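Long-range contact in Lmo0181 protein (Listeria monocytogenes serovar 1/2a, PDB 5F7V), which binds the cyclic tetrasaccharide cycloalternan as the substrate-binding lipoprotein of an ABC system, probably delivering it for uptake: residues Asn180-Gly190 with Glu270-Phe281. Sequence-based numbering, arbitrary orientation.
Sequences NEFYKVAAQNG and EAGNTQKATHFF. With GLC (alpha-D-glucopyranose), chain B; GLC (alpha-D-glucopyranose), chain C.
Gln188 and Gly272 bring the backbones together, their CA atoms 4.7 Å apart, where the helix of Asn180-Gly190 ends in a Schellman motif with Gly190 at C-prime. The loop of Glu270-Phe281 wraps this end: Asn273 N and Gln275 N donate to Gln188 O from opposite faces of its carbonyl plane, and Gln275 NE2 reaches Ala187 O, which also accepts from Gly190 N. The loop thus supplies donors to carbonyls at the end of the helix. Gln188 answers with its own amide, NE2 meeting Ala277 O at 3.0 Å and 172°, in both the amide and carbonyl planes, while its OE1 accepts a hydrogen bond from Trp153 NE1; these bonds at both ends fix the amide's rotation.

Nearer the sugar, the Lys184 chain passes over one face of the His279 ring, CD lying 3.8 Å from its centroid, and a bend at chi3 (64°) turns NZ to the carboxylates. Lys184 NZ makes salt bridges to Glu270 OE1, on its syn lone pair, at 2.7 Å, and to Glu181 OE2, from above that carboxylate plane, at 2.8 Å; Glu270 OE2 has His249 as a further partner. Phe281 CZ lies over the other His279 face, offset toward the rim, and the imidazole edge meets the Tyr183 face in an offset edge-to-face pair (planes at 77°). In its own plane, His279 NE2 donates to Asn180 O over 2.8 Å.

Glu181 OE1 accepts from O6 of glucose B at 2.6 Å, and Asn180 ND2 donates to its O5. Glucose C lies over the Phe281 face. One lysine probably offsets the charge of two buried glutamates, so this second shell, Lys184 and Glu270, probably holds Glu181 in place for cycloalternan in the solute-binding cleft.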
loop_
_atom_site.group_PDB
_atom_site.type_symbol
_atom_site.label_atom_id
_atom_site.label_comp_id
_atom_site.label_asym_id
_atom_site.label_seq_id
_atom_site.Cartn_x
_atom_site.Cartn_y
_atom_site.Cartn_z
ATOM N N ASN A 180 1.976 -7.563 5.783
ATOM C CA ASN A 180 2.059 -6.132 5.449
ATOM C C ASN A 180 1.399 -5.285 6.505
ATOM O O ASN A 180 1.929 -4.233 6.879
ATOM C CB ASN A 180 1.422 -5.831 4.095
ATOM C CG ASN A 180 2.397 -5.283 3.089
ATOM O OD1 ASN A 180 3.559 -5.720 3.012
ATOM N ND2 ASN A 180 1.937 -4.313 2.313
ATOM N N GLU A 181 0.282 -5.760 7.051
ATOM C CA GLU A 181 -0.365 -4.980 8.111
ATOM C C GLU A 181 0.437 -5.074 9.404
ATOM O O GLU A 181 0.515 -4.143 10.202
ATOM C CB GLU A 181 -1.785 -5.479 8.326
ATOM C CG GLU A 181 -2.641 -4.507 9.126
ATOM C CD GLU A 181 -3.070 -3.272 8.352
ATOM O OE1 GLU A 181 -2.847 -3.156 7.104
ATOM O OE2 GLU A 181 -3.692 -2.399 9.016
ATOM N N PHE A 182 1.011 -6.256 9.618
ATOM C CA PHE A 182 1.623 -6.537 10.926
ATOM C C PHE A 182 2.889 -5.777 11.182
ATOM O O PHE A 182 3.137 -5.474 12.340
ATOM C CB PHE A 182 1.897 -8.023 11.032
ATOM C CG PHE A 182 2.257 -8.428 12.436
ATOM C CD1 PHE A 182 1.332 -8.255 13.460
ATOM C CD2 PHE A 182 3.492 -8.937 12.754
ATOM C CE1 PHE A 182 1.618 -8.590 14.763
ATOM C CE2 PHE A 182 3.790 -9.273 14.059
ATOM C CZ PHE A 182 2.856 -9.080 15.055
ATOM N N TYR A 183 3.690 -5.442 10.175
ATOM C CA TYR A 183 4.901 -4.694 10.566
ATOM C C TYR A 183 4.487 -3.347 11.156
ATOM O O TYR A 183 5.166 -2.802 12.017
ATOM C CB TYR A 183 5.949 -4.558 9.466
ATOM C CG TYR A 183 5.623 -3.725 8.247
ATOM C CD1 TYR A 183 5.781 -2.360 8.251
ATOM C CD2 TYR A 183 5.174 -4.299 7.069
ATOM C CE1 TYR A 183 5.548 -1.593 7.125
ATOM C CE2 TYR A 183 4.935 -3.562 5.935
ATOM C CZ TYR A 183 5.105 -2.210 5.988
ATOM O OH TYR A 183 4.895 -1.475 4.850
ATOM N N LYS A 184 3.382 -2.778 10.672
ATOM C CA LYS A 184 2.817 -1.558 11.269
ATOM C C LYS A 184 2.214 -1.792 12.647
ATOM O O LYS A 184 2.495 -1.052 13.576
ATOM C CB LYS A 184 1.791 -1.001 10.311
ATOM C CG LYS A 184 1.024 0.179 10.862
ATOM C CD LYS A 184 -0.139 0.627 10.000
ATOM C CE LYS A 184 -1.245 -0.417 9.861
ATOM N NZ LYS A 184 -2.247 0.019 8.853
ATOM N N VAL A 185 1.339 -2.779 12.771
ATOM C CA VAL A 185 0.661 -3.027 14.052
ATOM C C VAL A 185 1.658 -3.442 15.132
ATOM O O VAL A 185 1.539 -3.020 16.284
ATOM C CB VAL A 185 -0.507 -4.035 13.870
ATOM C CG1 VAL A 185 -1.172 -4.295 15.194
ATOM C CG2 VAL A 185 -1.522 -3.429 12.909
ATOM N N ALA A 186 2.672 -4.220 14.750
ATOM C CA ALA A 186 3.781 -4.503 15.699
ATOM C C ALA A 186 4.456 -3.229 16.174
ATOM O O ALA A 186 4.671 -3.045 17.378
ATOM C CB ALA A 186 4.792 -5.423 15.042
ATOM N N ALA A 187 4.713 -2.317 15.234
ATOM C CA ALA A 187 5.335 -1.042 15.619
ATOM C C ALA A 187 4.459 -0.205 16.511
ATOM O O ALA A 187 4.971 0.546 17.341
ATOM C CB ALA A 187 5.700 -0.272 14.357
ATOM N N GLN A 188 3.143 -0.334 16.403
ATOM C CA GLN A 188 2.249 0.337 17.348
ATOM C C GLN A 188 2.349 -0.140 18.798
ATOM O O GLN A 188 1.817 0.495 19.701
ATOM C CB GLN A 188 0.800 0.163 16.862
ATOM C CG GLN A 188 0.470 0.913 15.571
ATOM C CD GLN A 188 -0.842 0.506 14.954
ATOM O OE1 GLN A 188 -1.590 -0.334 15.462
ATOM N NE2 GLN A 188 -1.088 1.096 13.800
ATOM N N ASN A 189 3.031 -1.257 19.008
ATOM C CA ASN A 189 3.323 -1.823 20.314
ATOM C C ASN A 189 4.824 -1.899 20.584
ATOM O O ASN A 189 5.249 -2.589 21.494
ATOM C CB ASN A 189 2.676 -3.203 20.458
ATOM C CG ASN A 189 2.145 -3.474 21.843
ATOM O OD1 ASN A 189 1.707 -2.565 22.534
ATOM N ND2 ASN A 189 2.150 -4.721 22.262
ATOM N N GLY A 190 5.620 -1.148 19.829
ATOM C CA GLY A 190 7.066 -1.056 20.069
ATOM C C GLY A 190 7.853 -2.212 19.517
ATOM O O GLY A 190 9.058 -2.305 19.796
ATOM N N GLU A 270 -4.893 6.223 12.145
ATOM C CA GLU A 270 -5.066 4.964 12.882
ATOM C C GLU A 270 -4.554 5.035 14.323
ATOM O O GLU A 270 -3.512 5.665 14.590
ATOM C CB GLU A 270 -4.361 3.845 12.159
ATOM C CG GLU A 270 -4.924 3.550 10.779
ATOM C CD GLU A 270 -4.254 2.280 10.281
ATOM O OE1 GLU A 270 -3.115 2.359 9.810
ATOM O OE2 GLU A 270 -4.852 1.184 10.330
ATOM N N ALA A 271 -5.256 4.338 15.196
ATOM C CA ALA A 271 -4.835 4.234 16.602
ATOM C C ALA A 271 -3.642 3.308 16.797
ATOM O O ALA A 271 -3.555 2.271 16.168
ATOM C CB ALA A 271 -6.008 3.740 17.431
ATOM N N GLY A 272 -2.739 3.651 17.699
ATOM C CA GLY A 272 -1.672 2.760 18.141
ATOM C C GLY A 272 -1.884 2.335 19.565
ATOM O O GLY A 272 -2.953 2.480 20.131
ATOM N N ASN A 273 -0.821 1.812 20.142
ATOM C CA ASN A 273 -0.845 1.361 21.535
ATOM C C ASN A 273 0.244 2.048 22.309
ATOM O O ASN A 273 -0.041 3.105 22.898
ATOM C CB ASN A 273 -0.842 -0.155 21.673
ATOM C CG ASN A 273 -1.375 -0.587 23.030
ATOM O OD1 ASN A 273 -2.313 0.022 23.562
ATOM N ND2 ASN A 273 -0.804 -1.603 23.606
ATOM N N THR A 274 1.455 1.527 22.317
ATOM C CA THR A 274 2.536 2.289 22.948
ATOM C C THR A 274 2.962 3.489 22.115
ATOM O O THR A 274 3.580 4.434 22.644
ATOM C CB THR A 274 3.750 1.393 23.178
ATOM O OG1 THR A 274 4.260 0.935 21.922
ATOM C CG2 THR A 274 3.420 0.232 24.128
ATOM N N GLN A 275 2.685 3.443 20.815
ATOM C CA GLN A 275 3.002 4.585 19.948
ATOM C C GLN A 275 2.190 4.481 18.699
ATOM O O GLN A 275 1.641 3.434 18.377
ATOM C CB GLN A 275 4.486 4.638 19.603
ATOM C CG GLN A 275 5.028 3.352 18.976
ATOM C CD GLN A 275 6.553 3.260 18.949
ATOM O OE1 GLN A 275 7.261 3.943 19.720
ATOM N NE2 GLN A 275 7.060 2.424 18.098
ATOM N N LYS A 276 2.084 5.610 18.018
ATOM C CA LYS A 276 1.482 5.638 16.707
ATOM C C LYS A 276 2.437 5.054 15.686
ATOM O O LYS A 276 3.664 5.219 15.803
ATOM C CB LYS A 276 1.135 7.081 16.339
ATOM C CG LYS A 276 0.215 7.714 17.377
ATOM C CD LYS A 276 -0.139 9.159 17.103
ATOM C CE LYS A 276 -1.020 9.763 18.172
ATOM N NZ LYS A 276 -1.202 11.225 18.019
ATOM N N ALA A 277 1.876 4.371 14.696
ATOM C CA ALA A 277 2.665 3.897 13.560
ATOM C C ALA A 277 1.729 3.738 12.380
ATOM O O ALA A 277 0.666 3.100 12.507
ATOM C CB ALA A 277 3.373 2.592 13.881
ATOM N N THR A 278 2.136 4.335 11.270
ATOM C CA THR A 278 1.294 4.350 10.072
ATOM C C THR A 278 2.102 3.850 8.890
ATOM O O THR A 278 3.343 3.882 8.825
ATOM C CB THR A 278 0.814 5.762 9.809
ATOM O OG1 THR A 278 1.957 6.608 9.693
ATOM C CG2 THR A 278 -0.115 6.204 10.966
ATOM N N HIS A 279 1.366 3.301 7.948
ATOM C CA HIS A 279 1.969 2.802 6.701
ATOM C C HIS A 279 2.447 3.947 5.828
ATOM O O HIS A 279 1.899 5.032 5.801
ATOM C CB HIS A 279 0.942 1.997 5.921
ATOM C CG HIS A 279 0.912 0.557 6.306
ATOM N ND1 HIS A 279 -0.258 -0.122 6.555
ATOM C CD2 HIS A 279 1.906 -0.353 6.410
ATOM C CE1 HIS A 279 0.023 -1.389 6.801
ATOM N NE2 HIS A 279 1.322 -1.551 6.708
ATOM N N PHE A 280 3.479 3.673 5.046
ATOM C CA PHE A 280 3.970 4.492 3.935
ATOM C C PHE A 280 4.291 3.554 2.791
ATOM O O PHE A 280 5.138 2.680 2.902
ATOM C CB PHE A 280 5.212 5.286 4.340
ATOM C CG PHE A 280 5.698 6.201 3.251
ATOM C CD1 PHE A 280 5.168 7.486 3.139
ATOM C CD2 PHE A 280 6.612 5.758 2.313
ATOM C CE1 PHE A 280 5.611 8.328 2.134
ATOM C CE2 PHE A 280 7.027 6.592 1.292
ATOM C CZ PHE A 280 6.518 7.848 1.230
ATOM N N PHE A 281 3.587 3.766 1.699
ATOM C CA PHE A 281 3.756 2.957 0.486
ATOM C C PHE A 281 4.122 3.879 -0.656
ATOM O O PHE A 281 3.803 5.047 -0.658
ATOM C CB PHE A 281 2.462 2.183 0.214
ATOM C CG PHE A 281 2.166 1.125 1.231
ATOM C CD1 PHE A 281 3.075 0.093 1.448
ATOM C CD2 PHE A 281 0.976 1.122 1.909
ATOM C CE1 PHE A 281 2.806 -0.873 2.388
ATOM C CE2 PHE A 281 0.712 0.152 2.858
ATOM C CZ PHE A 281 1.618 -0.854 3.089
HETATM C C1 GLC B . -1.356 -4.242 0.799
HETATM C C2 GLC B . -2.765 -4.795 0.643
HETATM C C3 GLC B . -3.768 -3.740 1.108
HETATM C C4 GLC B . -3.453 -3.342 2.538
HETATM C C5 GLC B . -1.972 -2.975 2.716
HETATM C C6 GLC B . -1.538 -2.818 4.175
HETATM O O2 GLC B . -3.018 -5.186 -0.719
HETATM O O3 GLC B . -5.066 -4.346 1.019
HETATM O O4 GLC B . -4.216 -2.184 2.916
HETATM O O5 GLC B . -1.080 -3.945 2.164
HETATM O O6 GLC B . -1.780 -4.044 4.858
HETATM C C1 GLC C . -1.415 -0.163 -2.646
HETATM C C2 GLC C . -0.221 0.680 -3.034
HETATM C C3 GLC C . 1.026 -0.182 -3.108
HETATM C C4 GLC C . 1.199 -0.990 -1.828
HETATM C C5 GLC C . -0.054 -1.813 -1.554
HETATM C C6 GLC C . 0.001 -2.552 -0.223
HETATM O O2 GLC C . -0.493 1.310 -4.291
HETATM O O3 GLC C . 2.141 0.691 -3.269
HETATM O O4 GLC C . 2.276 -1.908 -2.036
HETATM O O5 GLC C . -1.186 -0.920 -1.464
HETATM O O6 GLC C . -1.327 -3.104 -0.067
HETATM O O HOH W 1 5.064 1.171 5.171
HETATM O O HOH W 2 -3.611 0.086 12.622
#